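Local structure of lipoprotein (Mycoplasma mycoides subsp. capri, 7ADK) at residues K591-F596 with S837-N842; D430-N435 with E826-M831; L810-G815 with D847-E852; R285-E290 with F443-N448. The protein probably acts as a protease of the chymotrypsin-like PA clan, a mycoplasma family thought to cleave host antibodies. All blocks are in the same frame, centred on the assembly; numbering follows the deposited sequence.

Contact 1 of 4, residues K591-F596 with S837-N842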
loop_
_atom_site.group_PDB
_atom_site.type_symbol
_atom_site.label_atom_id
_atom_site.label_comp_id
_atom_site.label_asym_id
_atom_site.label_seq_id
_atom_site.Cartn_x
_atom_site.Cartn_y
_atom_site.Cartn_z
ATOM N N LYS B 591 -9.688 25.356 -17.796
ATOM C CA LYS B 591 -8.818 24.286 -18.323
ATOM C C LYS B 591 -9.619 23.094 -18.879
ATOM O O LYS B 591 -9.391 21.945 -18.505
ATOM C CB LYS B 591 -7.754 23.850 -17.300
ATOM C CG LYS B 591 -6.671 24.890 -16.977
ATOM C CD LYS B 591 -5.448 24.203 -16.349
ATOM C CE LYS B 591 -4.274 25.133 -16.046
ATOM N NZ LYS B 591 -3.119 24.409 -15.474
ATOM N N LYS B 592 -10.572 23.359 -19.776
ATOM C CA LYS B 592 -11.293 22.345 -20.569
ATOM C C LYS B 592 -10.368 21.663 -21.573
ATOM O O LYS B 592 -9.363 22.253 -21.981
ATOM C CB LYS B 592 -12.518 22.937 -21.251
ATOM C CG LYS B 592 -13.588 23.356 -20.237
ATOM C CD LYS B 592 -14.901 23.702 -20.939
ATOM C CE LYS B 592 -15.990 24.026 -19.931
ATOM N NZ LYS B 592 -15.750 25.284 -19.219
ATOM N N VAL B 593 -10.693 20.426 -21.962
ATOM C CA VAL B 593 -9.813 19.668 -22.862
ATOM C C VAL B 593 -9.776 20.224 -24.284
ATOM O O VAL B 593 -10.751 20.784 -24.788
ATOM C CB VAL B 593 -10.111 18.166 -22.896
ATOM C CG1 VAL B 593 -10.134 17.578 -21.496
ATOM C CG2 VAL B 593 -11.408 17.783 -23.592
ATOM N N LYS B 594 -8.622 20.020 -24.913
ATOM C CA LYS B 594 -8.278 20.244 -26.321
ATOM C C LYS B 594 -7.681 18.949 -26.874
ATOM O O LYS B 594 -7.365 18.057 -26.103
ATOM C CB LYS B 594 -7.283 21.411 -26.390
ATOM C CG LYS B 594 -7.875 22.782 -26.046
ATOM C CD LYS B 594 -6.801 23.832 -25.760
ATOM C CE LYS B 594 -6.104 23.561 -24.431
ATOM N NZ LYS B 594 -5.094 24.569 -24.086
ATOM N N PHE B 595 -7.492 18.835 -28.180
ATOM C CA PHE B 595 -6.926 17.640 -28.818
ATOM C C PHE B 595 -5.648 17.981 -29.572
ATOM O O PHE B 595 -5.514 19.081 -30.104
ATOM C CB PHE B 595 -7.965 16.975 -29.723
ATOM C CG PHE B 595 -9.033 16.244 -28.950
ATOM C CD1 PHE B 595 -8.843 14.895 -28.616
ATOM C CD2 PHE B 595 -10.173 16.918 -28.492
ATOM C CE1 PHE B 595 -9.788 14.221 -27.838
ATOM C CE2 PHE B 595 -11.114 16.244 -27.709
ATOM C CZ PHE B 595 -10.932 14.891 -27.393
ATOM N N PHE B 596 -4.669 17.085 -29.600
ATOM C CA PHE B 596 -3.368 17.380 -30.195
ATOM C C PHE B 596 -3.418 17.369 -31.731
ATOM O O PHE B 596 -3.502 16.305 -32.348
ATOM C CB PHE B 596 -2.342 16.403 -29.636
ATOM C CG PHE B 596 -0.925 16.774 -29.992
ATOM C CD1 PHE B 596 -0.243 17.739 -29.236
ATOM C CD2 PHE B 596 -0.277 16.147 -31.064
ATOM C CE1 PHE B 596 1.082 18.059 -29.541
ATOM C CE2 PHE B 596 1.057 16.448 -31.348
ATOM C CZ PHE B 596 1.737 17.404 -30.587
ATOM N N SER B 837 -22.147 22.466 -28.114
ATOM C CA SER B 837 -21.404 21.586 -27.196
ATOM C C SER B 837 -20.189 22.314 -26.620
ATOM O O SER B 837 -19.730 23.271 -27.234
ATOM C CB SER B 837 -20.917 20.346 -27.943
ATOM O OG SER B 837 -21.159 19.186 -27.205
ATOM N N ALA B 838 -19.600 21.879 -25.510
ATOM C CA ALA B 838 -18.403 22.520 -24.964
ATOM C C ALA B 838 -17.170 22.441 -25.899
ATOM O O ALA B 838 -16.409 23.404 -25.980
ATOM C CB ALA B 838 -18.113 21.934 -23.588
ATOM N N LEU B 839 -16.979 21.341 -26.635
ATOM C CA LEU B 839 -15.993 21.235 -27.724
ATOM C C LEU B 839 -16.430 21.893 -29.045
ATOM O O LEU B 839 -15.587 22.240 -29.863
ATOM C CB LEU B 839 -15.674 19.756 -28.003
ATOM C CG LEU B 839 -14.836 19.037 -26.945
ATOM C CD1 LEU B 839 -14.649 17.589 -27.358
ATOM C CD2 LEU B 839 -13.458 19.642 -26.786
ATOM N N PHE B 840 -17.728 22.051 -29.271
ATOM C CA PHE B 840 -18.337 22.428 -30.545
ATOM C C PHE B 840 -19.275 23.625 -30.353
ATOM O O PHE B 840 -20.486 23.532 -30.525
ATOM C CB PHE B 840 -18.995 21.193 -31.187
ATOM C CG PHE B 840 -18.027 20.064 -31.499
ATOM C CD1 PHE B 840 -17.205 20.148 -32.633
ATOM C CD2 PHE B 840 -17.910 18.946 -30.654
ATOM C CE1 PHE B 840 -16.260 19.145 -32.901
ATOM C CE2 PHE B 840 -16.969 17.944 -30.930
ATOM C CZ PHE B 840 -16.138 18.042 -32.049
ATOM N N GLN B 841 -18.735 24.758 -29.913
ATOM C CA GLN B 841 -19.529 25.916 -29.467
ATOM C C GLN B 841 -20.223 26.677 -30.606
ATOM O O GLN B 841 -21.181 27.404 -30.372
ATOM C CB GLN B 841 -18.660 26.860 -28.632
ATOM C CG GLN B 841 -18.179 26.203 -27.342
ATOM C CD GLN B 841 -17.158 27.038 -26.596
ATOM O OE1 GLN B 841 -17.260 28.247 -26.464
ATOM N NE2 GLN B 841 -16.134 26.427 -26.065
ATOM N N ASN B 842 -19.780 26.468 -31.846
ATOM C CA ASN B 842 -20.461 26.880 -33.074
ATOM C C ASN B 842 -21.382 25.787 -33.678
ATOM O O ASN B 842 -21.983 26.011 -34.727
ATOM C CB ASN B 842 -19.407 27.382 -34.079
ATOM C CG ASN B 842 -18.615 28.585 -33.592
ATOM O OD1 ASN B 842 -17.744 28.475 -32.744
ATOM N ND2 ASN B 842 -18.869 29.758 -34.112
#

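Contact 2 of 4, residues D430-N435 with E826-M831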
loop_
_atom_site.group_PDB
_atom_site.type_symbol
_atom_site.label_atom_id
_atom_site.label_comp_id
_atom_site.label_asym_id
_atom_site.label_seq_id
_atom_site.Cartn_x
_atom_site.Cartn_y
_atom_site.Cartn_z
ATOM N N ASP B 430 -16.559 16.440 -22.832
ATOM C CA ASP B 430 -17.547 17.345 -23.414
ATOM C C ASP B 430 -18.862 17.368 -22.617
ATOM O O ASP B 430 -19.130 16.488 -21.798
ATOM C CB ASP B 430 -17.749 16.942 -24.884
ATOM C CG ASP B 430 -18.475 17.964 -25.745
ATOM O OD1 ASP B 430 -18.520 19.143 -25.371
ATOM O OD2 ASP B 430 -19.008 17.589 -26.811
ATOM N N TYR B 431 -19.696 18.372 -22.873
ATOM C CA TYR B 431 -21.094 18.417 -22.454
ATOM C C TYR B 431 -21.977 19.103 -23.500
ATOM O O TYR B 431 -21.580 20.079 -24.127
ATOM C CB TYR B 431 -21.247 19.059 -21.073
ATOM C CG TYR B 431 -20.695 20.457 -20.878
ATOM C CD1 TYR B 431 -21.415 21.588 -21.301
ATOM C CD2 TYR B 431 -19.481 20.622 -20.192
ATOM C CE1 TYR B 431 -20.933 22.875 -21.016
ATOM C CE2 TYR B 431 -18.987 21.902 -19.914
ATOM C CZ TYR B 431 -19.719 23.031 -20.318
ATOM O OH TYR B 431 -19.226 24.262 -20.061
ATOM N N LEU B 432 -23.201 18.609 -23.654
ATOM C CA LEU B 432 -24.211 19.202 -24.522
ATOM C C LEU B 432 -24.649 20.532 -23.913
ATOM O O LEU B 432 -24.895 20.598 -22.714
ATOM C CB LEU B 432 -25.359 18.194 -24.659
ATOM C CG LEU B 432 -26.542 18.624 -25.523
ATOM C CD1 LEU B 432 -26.178 18.779 -26.988
ATOM C CD2 LEU B 432 -27.628 17.572 -25.425
ATOM N N ASP B 433 -24.711 21.601 -24.696
ATOM C CA ASP B 433 -24.899 22.957 -24.180
ATOM C C ASP B 433 -26.247 23.560 -24.610
ATOM O O ASP B 433 -26.365 24.156 -25.681
ATOM C CB ASP B 433 -23.668 23.796 -24.553
ATOM C CG ASP B 433 -23.637 25.155 -23.855
ATOM O OD1 ASP B 433 -24.625 25.521 -23.200
ATOM O OD2 ASP B 433 -22.599 25.842 -23.920
ATOM N N GLU B 434 -27.286 23.385 -23.788
ATOM C CA GLU B 434 -28.638 23.908 -24.051
ATOM C C GLU B 434 -28.832 25.352 -23.539
ATOM O O GLU B 434 -29.612 26.111 -24.093
ATOM C CB GLU B 434 -29.689 23.040 -23.337
ATOM C CG GLU B 434 -29.619 21.530 -23.618
ATOM C CD GLU B 434 -28.881 20.763 -22.510
ATOM O OE1 GLU B 434 -28.041 21.355 -21.797
ATOM O OE2 GLU B 434 -29.175 19.567 -22.319
ATOM N N ASN B 435 -28.155 25.727 -22.459
ATOM C CA ASN B 435 -28.463 26.855 -21.573
ATOM C C ASN B 435 -27.350 27.920 -21.530
ATOM O O ASN B 435 -26.975 28.385 -20.458
ATOM C CB ASN B 435 -28.806 26.328 -20.165
ATOM C CG ASN B 435 -30.022 25.437 -20.055
ATOM O OD1 ASN B 435 -30.862 25.352 -20.933
ATOM N ND2 ASN B 435 -30.161 24.752 -18.947
ATOM N N GLU B 826 -19.468 13.969 -35.999
ATOM C CA GLU B 826 -20.485 13.604 -36.990
ATOM C C GLU B 826 -21.476 12.538 -36.486
ATOM O O GLU B 826 -22.593 12.452 -36.986
ATOM C CB GLU B 826 -19.820 13.289 -38.335
ATOM C CG GLU B 826 -18.999 12.010 -38.362
ATOM C CD GLU B 826 -17.899 11.987 -39.437
ATOM O OE1 GLU B 826 -17.938 12.779 -40.404
ATOM O OE2 GLU B 826 -16.981 11.144 -39.293
ATOM N N VAL B 827 -21.109 11.784 -35.446
ATOM C CA VAL B 827 -22.046 11.018 -34.614
ATOM C C VAL B 827 -22.937 11.949 -33.798
ATOM O O VAL B 827 -24.157 11.802 -33.779
ATOM C CB VAL B 827 -21.278 10.048 -33.711
ATOM C CG1 VAL B 827 -22.129 9.448 -32.622
ATOM C CG2 VAL B 827 -20.692 8.913 -34.527
ATOM N N MET B 828 -22.368 12.958 -33.151
ATOM C CA MET B 828 -23.139 13.870 -32.320
ATOM C C MET B 828 -24.040 14.812 -33.140
ATOM O O MET B 828 -25.123 15.177 -32.696
ATOM C CB MET B 828 -22.197 14.588 -31.348
ATOM C CG MET B 828 -23.012 15.098 -30.165
ATOM S SD MET B 828 -22.075 15.642 -28.727
ATOM C CE MET B 828 -23.433 16.238 -27.703
ATOM N N ASN B 829 -23.662 15.117 -34.383
ATOM C CA ASN B 829 -24.427 15.908 -35.341
ATOM C C ASN B 829 -25.785 15.288 -35.681
ATOM O O ASN B 829 -26.765 16.017 -35.779
ATOM C CB ASN B 829 -23.590 16.080 -36.617
ATOM C CG ASN B 829 -24.260 16.981 -37.634
ATOM O OD1 ASN B 829 -24.707 18.070 -37.335
ATOM N ND2 ASN B 829 -24.373 16.562 -38.856
ATOM N N LYS B 830 -25.870 13.961 -35.851
ATOM C CA LYS B 830 -27.144 13.279 -36.120
ATOM C C LYS B 830 -28.028 13.168 -34.876
ATOM O O LYS B 830 -29.244 13.283 -34.987
ATOM C CB LYS B 830 -26.927 11.924 -36.812
ATOM C CG LYS B 830 -26.136 10.891 -36.007
ATOM C CD LYS B 830 -26.190 9.493 -36.620
ATOM C CE LYS B 830 -25.548 8.469 -35.696
ATOM N NZ LYS B 830 -25.549 7.116 -36.259
ATOM N N MET B 831 -27.442 12.987 -33.692
ATOM C CA MET B 831 -28.187 12.892 -32.432
ATOM C C MET B 831 -28.767 14.238 -31.975
ATOM O O MET B 831 -29.900 14.286 -31.507
ATOM C CB MET B 831 -27.292 12.289 -31.340
ATOM C CG MET B 831 -26.854 10.864 -31.700
ATOM S SD MET B 831 -25.962 9.975 -30.411
ATOM C CE MET B 831 -27.278 9.769 -29.187
#

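Contact 3 of 4, residues L810-G815 with D847-E852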
loop_
_atom_site.group_PDB
_atom_site.type_symbol
_atom_site.label_atom_id
_atom_site.label_comp_id
_atom_site.label_asym_id
_atom_site.label_seq_id
_atom_site.Cartn_x
_atom_site.Cartn_y
_atom_site.Cartn_z
ATOM N N LEU B 810 -10.677 10.850 -35.413
ATOM C CA LEU B 810 -11.874 10.207 -34.864
ATOM C C LEU B 810 -12.616 11.046 -33.807
ATOM O O LEU B 810 -13.642 10.612 -33.297
ATOM C CB LEU B 810 -11.643 8.710 -34.558
ATOM C CG LEU B 810 -10.394 8.279 -33.791
ATOM C CD1 LEU B 810 -10.450 8.803 -32.375
ATOM C CD2 LEU B 810 -10.275 6.770 -33.782
ATOM N N ILE B 811 -12.198 12.296 -33.587
ATOM C CA ILE B 811 -12.943 13.323 -32.844
ATOM C C ILE B 811 -13.599 14.326 -33.810
ATOM O O ILE B 811 -14.783 14.615 -33.678
ATOM C CB ILE B 811 -12.021 14.011 -31.814
ATOM C CG1 ILE B 811 -11.394 13.016 -30.819
ATOM C CG2 ILE B 811 -12.719 15.149 -31.068
ATOM C CD1 ILE B 811 -12.340 12.368 -29.830
ATOM N N TYR B 812 -12.866 14.831 -34.812
ATOM C CA TYR B 812 -13.369 15.858 -35.743
ATOM C C TYR B 812 -13.826 15.337 -37.114
ATOM O O TYR B 812 -14.634 16.007 -37.759
ATOM C CB TYR B 812 -12.333 16.977 -35.906
ATOM C CG TYR B 812 -12.140 17.852 -34.688
ATOM C CD1 TYR B 812 -12.924 19.002 -34.523
ATOM C CD2 TYR B 812 -11.189 17.509 -33.717
ATOM C CE1 TYR B 812 -12.749 19.818 -33.393
ATOM C CE2 TYR B 812 -11.002 18.324 -32.591
ATOM C CZ TYR B 812 -11.773 19.491 -32.434
ATOM O OH TYR B 812 -11.579 20.311 -31.377
ATOM N N GLY B 813 -13.373 14.162 -37.551
ATOM C CA GLY B 813 -13.661 13.609 -38.872
ATOM C C GLY B 813 -12.906 14.302 -40.011
ATOM O O GLY B 813 -12.015 15.120 -39.793
ATOM N N GLY B 814 -13.279 13.983 -41.246
ATOM C CA GLY B 814 -12.845 14.719 -42.439
ATOM C C GLY B 814 -11.404 14.474 -42.887
ATOM O O GLY B 814 -10.854 15.279 -43.633
ATOM N N GLY B 815 -10.781 13.392 -42.422
ATOM C CA GLY B 815 -9.476 12.924 -42.885
ATOM C C GLY B 815 -9.570 12.087 -44.156
ATOM O O GLY B 815 -10.602 11.476 -44.423
ATOM N N ASP B 847 -18.752 22.704 -41.684
ATOM C CA ASP B 847 -18.211 24.046 -41.893
ATOM C C ASP B 847 -17.653 24.682 -40.606
ATOM O O ASP B 847 -16.903 25.654 -40.687
ATOM C CB ASP B 847 -19.267 24.949 -42.566
ATOM C CG ASP B 847 -20.684 24.919 -41.987
ATOM O OD1 ASP B 847 -21.577 25.512 -42.599
ATOM O OD2 ASP B 847 -20.933 24.265 -40.957
ATOM N N LYS B 848 -17.963 24.143 -39.422
ATOM C CA LYS B 848 -17.521 24.655 -38.116
ATOM C C LYS B 848 -16.400 23.831 -37.473
ATOM O O LYS B 848 -16.125 23.990 -36.288
ATOM C CB LYS B 848 -18.734 24.868 -37.191
ATOM C CG LYS B 848 -19.843 25.764 -37.759
ATOM C CD LYS B 848 -19.393 27.162 -38.202
ATOM C CE LYS B 848 -20.574 27.934 -38.776
ATOM N NZ LYS B 848 -20.200 29.272 -39.263
ATOM N N ILE B 849 -15.698 22.991 -38.235
ATOM C CA ILE B 849 -14.376 22.502 -37.826
ATOM C C ILE B 849 -13.423 23.711 -37.781
ATOM O O ILE B 849 -13.326 24.422 -38.784
ATOM C CB ILE B 849 -13.850 21.395 -38.772
ATOM C CG1 ILE B 849 -14.739 20.142 -38.685
ATOM C CG2 ILE B 849 -12.403 21.014 -38.459
ATOM C CD1 ILE B 849 -14.282 18.989 -39.566
ATOM N N PRO B 850 -12.725 23.986 -36.665
ATOM C CA PRO B 850 -11.732 25.054 -36.616
ATOM C C PRO B 850 -10.540 24.707 -37.509
ATOM O O PRO B 850 -10.120 23.552 -37.561
ATOM C CB PRO B 850 -11.356 25.212 -35.143
ATOM C CG PRO B 850 -11.810 23.935 -34.462
ATOM C CD PRO B 850 -12.825 23.301 -35.391
ATOM N N SER B 851 -9.969 25.665 -38.235
ATOM C CA SER B 851 -9.031 25.385 -39.338
ATOM C C SER B 851 -7.748 24.641 -38.929
ATOM O O SER B 851 -7.110 24.006 -39.761
ATOM C CB SER B 851 -8.693 26.685 -40.068
ATOM O OG SER B 851 -8.099 27.610 -39.185
ATOM N N GLU B 852 -7.408 24.627 -37.647
ATOM C CA GLU B 852 -6.370 23.799 -37.025
ATOM C C GLU B 852 -6.522 22.288 -37.298
ATOM O O GLU B 852 -5.517 21.595 -37.456
ATOM C CB GLU B 852 -6.404 24.101 -35.520
ATOM C CG GLU B 852 -5.566 23.154 -34.662
ATOM C CD GLU B 852 -5.449 23.573 -33.190
ATOM O OE1 GLU B 852 -5.866 24.680 -32.803
ATOM O OE2 GLU B 852 -4.877 22.797 -32.404
#

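Contact 4 of 4, residues R285-E290 with F443-N448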
loop_
_atom_site.group_PDB
_atom_site.type_symbol
_atom_site.label_atom_id
_atom_site.label_comp_id
_atom_site.label_asym_id
_atom_site.label_seq_id
_atom_site.Cartn_x
_atom_site.Cartn_y
_atom_site.Cartn_z
ATOM N N ARG B 285 -10.473 16.116 -14.105
ATOM C CA ARG B 285 -10.698 15.835 -15.527
ATOM C C ARG B 285 -10.727 14.353 -15.844
ATOM O O ARG B 285 -11.722 13.869 -16.376
ATOM C CB ARG B 285 -9.690 16.583 -16.412
ATOM C CG ARG B 285 -9.602 18.086 -16.155
ATOM C CD ARG B 285 -10.843 18.889 -16.493
ATOM N NE ARG B 285 -10.607 20.303 -16.153
ATOM C CZ ARG B 285 -10.998 20.920 -15.054
ATOM N NH1 ARG B 285 -12.096 20.628 -14.428
ATOM N NH2 ARG B 285 -10.274 21.855 -14.530
ATOM N N THR B 286 -9.687 13.604 -15.509
ATOM C CA THR B 286 -9.682 12.134 -15.636
ATOM C C THR B 286 -10.400 11.523 -14.459
ATOM O O THR B 286 -9.882 10.673 -13.741
ATOM C CB THR B 286 -8.306 11.518 -15.826
ATOM O OG1 THR B 286 -7.662 12.282 -16.806
ATOM C CG2 THR B 286 -8.433 10.083 -16.336
ATOM N N LEU B 287 -11.568 12.094 -14.190
ATOM C CA LEU B 287 -12.158 12.062 -12.884
ATOM C C LEU B 287 -12.422 10.615 -12.483
ATOM O O LEU B 287 -11.868 10.210 -11.455
ATOM C CB LEU B 287 -13.290 13.128 -12.750
ATOM C CG LEU B 287 -14.661 12.991 -13.446
ATOM C CD1 LEU B 287 -15.666 12.218 -12.599
ATOM C CD2 LEU B 287 -15.284 14.358 -13.656
ATOM N N PRO B 288 -13.174 9.796 -13.243
ATOM C CA PRO B 288 -13.755 8.635 -12.661
ATOM C C PRO B 288 -12.975 7.356 -12.943
ATOM O O PRO B 288 -12.775 6.931 -14.086
ATOM C CB PRO B 288 -15.162 8.584 -13.224
ATOM C CG PRO B 288 -15.119 9.354 -14.534
ATOM C CD PRO B 288 -13.695 9.905 -14.589
ATOM N N ASN B 289 -12.563 6.731 -11.857
ATOM C CA ASN B 289 -12.396 5.303 -11.800
ATOM C C ASN B 289 -13.849 4.811 -11.843
ATOM O O ASN B 289 -14.649 5.212 -11.001
ATOM C CB ASN B 289 -11.737 4.993 -10.458
ATOM C CG ASN B 289 -11.588 3.526 -10.143
ATOM O OD1 ASN B 289 -11.795 2.651 -10.959
ATOM N ND2 ASN B 289 -11.196 3.215 -8.938
ATOM N N GLU B 290 -14.238 4.056 -12.858
ATOM C CA GLU B 290 -15.641 3.661 -13.040
ATOM C C GLU B 290 -15.838 2.155 -12.964
ATOM O O GLU B 290 -14.957 1.378 -13.344
ATOM C CB GLU B 290 -16.233 4.283 -14.315
ATOM C CG GLU B 290 -15.472 3.870 -15.585
ATOM C CD GLU B 290 -16.332 3.802 -16.853
ATOM O OE1 GLU B 290 -17.526 4.195 -16.820
ATOM O OE2 GLU B 290 -15.808 3.323 -17.887
ATOM N N PHE B 443 -23.292 14.855 -20.041
ATOM C CA PHE B 443 -21.831 14.832 -20.151
ATOM C C PHE B 443 -21.337 13.634 -20.953
ATOM O O PHE B 443 -21.950 12.574 -20.925
ATOM C CB PHE B 443 -21.202 14.811 -18.758
ATOM C CG PHE B 443 -21.290 16.121 -18.014
ATOM C CD1 PHE B 443 -22.464 16.483 -17.344
ATOM C CD2 PHE B 443 -20.190 16.983 -17.998
ATOM C CE1 PHE B 443 -22.528 17.680 -16.627
ATOM C CE2 PHE B 443 -20.246 18.181 -17.276
ATOM C CZ PHE B 443 -21.411 18.520 -16.582
ATOM N N TYR B 444 -20.208 13.806 -21.642
ATOM C CA TYR B 444 -19.568 12.819 -22.499
ATOM C C TYR B 444 -18.158 12.540 -22.016
ATOM O O TYR B 444 -17.392 13.453 -21.697
ATOM C CB TYR B 444 -19.581 13.264 -23.960
ATOM C CG TYR B 444 -20.959 13.596 -24.460
ATOM C CD1 TYR B 444 -21.511 14.853 -24.183
ATOM C CD2 TYR B 444 -21.730 12.621 -25.106
ATOM C CE1 TYR B 444 -22.860 15.103 -24.461
ATOM C CE2 TYR B 444 -23.067 12.894 -25.423
ATOM C CZ TYR B 444 -23.651 14.111 -25.056
ATOM O OH TYR B 444 -24.981 14.294 -25.214
ATOM N N PHE B 445 -17.848 11.256 -21.898
ATOM C CA PHE B 445 -16.626 10.738 -21.308
ATOM C C PHE B 445 -15.853 9.878 -22.325
ATOM O O PHE B 445 -16.415 8.967 -22.904
ATOM C CB PHE B 445 -16.982 9.927 -20.064
ATOM C CG PHE B 445 -17.558 10.723 -18.895
ATOM C CD1 PHE B 445 -18.924 11.052 -18.822
ATOM C CD2 PHE B 445 -16.705 11.102 -17.842
ATOM C CE1 PHE B 445 -19.421 11.781 -17.727
ATOM C CE2 PHE B 445 -17.201 11.806 -16.733
ATOM C CZ PHE B 445 -18.555 12.151 -16.678
ATOM N N GLY B 446 -14.574 10.179 -22.551
ATOM C CA GLY B 446 -13.682 9.368 -23.352
ATOM C C GLY B 446 -13.170 8.189 -22.555
ATOM O O GLY B 446 -12.808 8.305 -21.393
ATOM N N THR B 447 -13.161 7.011 -23.148
ATOM C CA THR B 447 -12.716 5.761 -22.535
ATOM C C THR B 447 -12.223 4.840 -23.647
ATOM O O THR B 447 -12.036 5.299 -24.778
ATOM C CB THR B 447 -13.849 5.155 -21.669
ATOM O OG1 THR B 447 -13.341 4.100 -20.907
ATOM C CG2 THR B 447 -15.049 4.636 -22.458
ATOM N N ASN B 448 -12.052 3.550 -23.389
ATOM C CA ASN B 448 -11.784 2.562 -24.427
ATOM C C ASN B 448 -12.889 1.513 -24.588
ATOM O O ASN B 448 -13.720 1.290 -23.718
ATOM C CB ASN B 448 -10.384 1.999 -24.276
ATOM C CG ASN B 448 -10.223 1.157 -23.062
ATOM O OD1 ASN B 448 -10.587 1.520 -21.964
ATOM N ND2 ASN B 448 -9.695 -0.013 -23.230
#

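Contact 1 of 4, residues K591-F596 with S837-N842
L839 carries this contact, its two methyls divided between V593 and F595. CD1 meets the rim of the F595 ring near the ring plane, 3.8 Å from CE2 of F595. The other branch turns to V593: CD2 of L839 is 3.6 Å from the carbonyl O of V593, and 4.2 Å from CG2 of V593. The contact is therefore apolar with a backbone carbonyl beside it, and no hydrogen bond crosses. With CG beside the backbone N (chi1 -72°) and CD1 carried on in line (chi2 178°), the leucine reaches out of its loop, and its side chain crosses that of F595 at about a right angle. F595, whose CG likewise lies beside its backbone N (chi1 -74°), offers its CE2 edge to the leucine, and the same ring meets F789 edge-to-face and touches I811. The L839 turn is braced from within, since Q841 NE2 donates to A838 O over 3.0 Å in a nearly straight bond, and from without by L839 N bonded to D430 OD1. The loop following strand 836-837 packs on strand 594-595 of the other sheet, consistent with the two-barrel architecture of PA-clan peptidases.

Contact 2 of 4, residues D430-N435 with E826-M831
M828 reaches from helix 824-831 to L432 and D430 on strand 421-433, and it is the one helical residue in this segment that meets the strand. The tight part lies at the end of its side chain. CE of M828 sits 3.8 Å from CD1 of L432 and 4.1 Å from CB of the same leucine, so the methyl meets CB and one branch of the leucine, the two side chains crossing at a slant. An extended chain makes this possible: CG is anti to the backbone N (chi1 -158°) and the remaining torsions are close to straight, which lets the methionine bridge a wide gap, the CA atoms of L432 and M828 being 9.5 Å apart. L432 meets it with its own CG anti to N (chi1 179°). Y444 and F844 also pack on M828.

Beside the methyl the contact slackens. SD of M828 comes to 4.1 Å from OD2 of D430, a distance that amounts to proximity and not to a bond. The carboxylate is held by other partners: OD2 is hydrogen-bonded to S837 OG and to the hydroxyl of Y824, which precedes the segment in the same helix, while OD1 takes a weak bond from Y431 N. On the solvent side E434, N435 and K830 are exposed and add nothing to the packing. A short helix near the C-terminus thus packs one methionine on a strand of the antiparallel sheet, an arrangement consistent with a PA-clan barrel.

Contact 3 of 4, residues L810-G815 with D847-E852
The ring of Y812 is the central flat group, approached obliquely by I849 and P850. CD of P850 is 4.0 Å from CE1 of Y812, and the two side chains cross at about a right angle. CG2 of I849 lies farther off, 4.5 Å from CD1 of Y812. The tyrosine is also stacked with F853 and meets F840 with the planes at about 65°, so F853 stacks on the ring while F840 and the two aliphatic residues meet it at other angles. Its CG stands anti to the carbonyl carbon (chi1 -70°), a setting that puts CE1 against P850.

The closest approach, however, is to the backbone: CD1 of I849 rests 3.5 Å from the carbonyl O of Y812. An extended isoleucine chain (chi2 -179°) brings that methyl in, and it ends near the chain at G813 too. The same carbonyl O has a hydrogen bond with R825 NE. No hydrogen bond crosses between the two segments, and P850 itself is exposed.

Two irregular pieces of chain meet here: 810-815 follows strand 807-809 and leads toward helix 824-831, whose R825 also bonds with I811, while 847-852 belongs to the C-terminal tail after strand 836-837.

Contact 4 of 4, residues R285-E290 with F443-N448
At the entry to strand 289-293, in a curled antiparallel sheet consistent with the first barrel of a PA-clan peptidase, L287 and P288 pack against the ring of F445, while E290 comes near T447. The two segments are not neighbours in the sheet; strand 421-433 pairs with both, and the side chains reach across it.

Of the two 285-290 residues at the ring, P288 comes nearer, its CG 3.9 Å from CE2 of F445 and 4.1 Å from CD2 of F445, coming in obliquely. CG of L287 stands at the ring edge near its plane, 4.3 Å from CE2 of F445. F445 itself has CG anti to the carbonyl carbon (chi1 -67°), which brings CE2 against the 285-290 side; M426 and V545 also touch the ring.

Farther along, E290 OE2 lies 4.0 Å from T447 OG1, too far for a bond, the two side chains crossing at about a right angle. The hydroxyl of T447 is bonded to T425 O on the intervening strand, and E290 OE1 makes a weak bond with Y292 OH.

The chemistry is thus mostly apolar, cohering through contact of a proline and a leucine with one aromatic ring. T447 OG1 and E290 OE1 turn to T425 and Y292 instead of to each other's residue, and the E290 and T447 pair adds proximity, not directional bonding.

Overall arrangement
No hydrogen bond crosses within any of the four contacts, but their burial and chemistry differ. Contacts 1, 2 and 4 are buried, contact 4 lying nearest the centre of the chain; contact 3 is partly buried, at the C-terminal tail. Contact 1 sets leucine methyls on a ring edge and a carbonyl, contact 2 a thioether methyl on leucine, contact 3 a tyrosine obliquely against isoleucine and proline, contact 4 proline and leucine on a buried phenylalanine. Contacts 2 and 4 reach the same sheet, where 421-433 lies between the strands of contact 4. Contacts 1 and 2 meet at D430; F595 packs on I811 and F840 on Y812 between contacts 1 and 3. Contacts 3 and 4 do not touch.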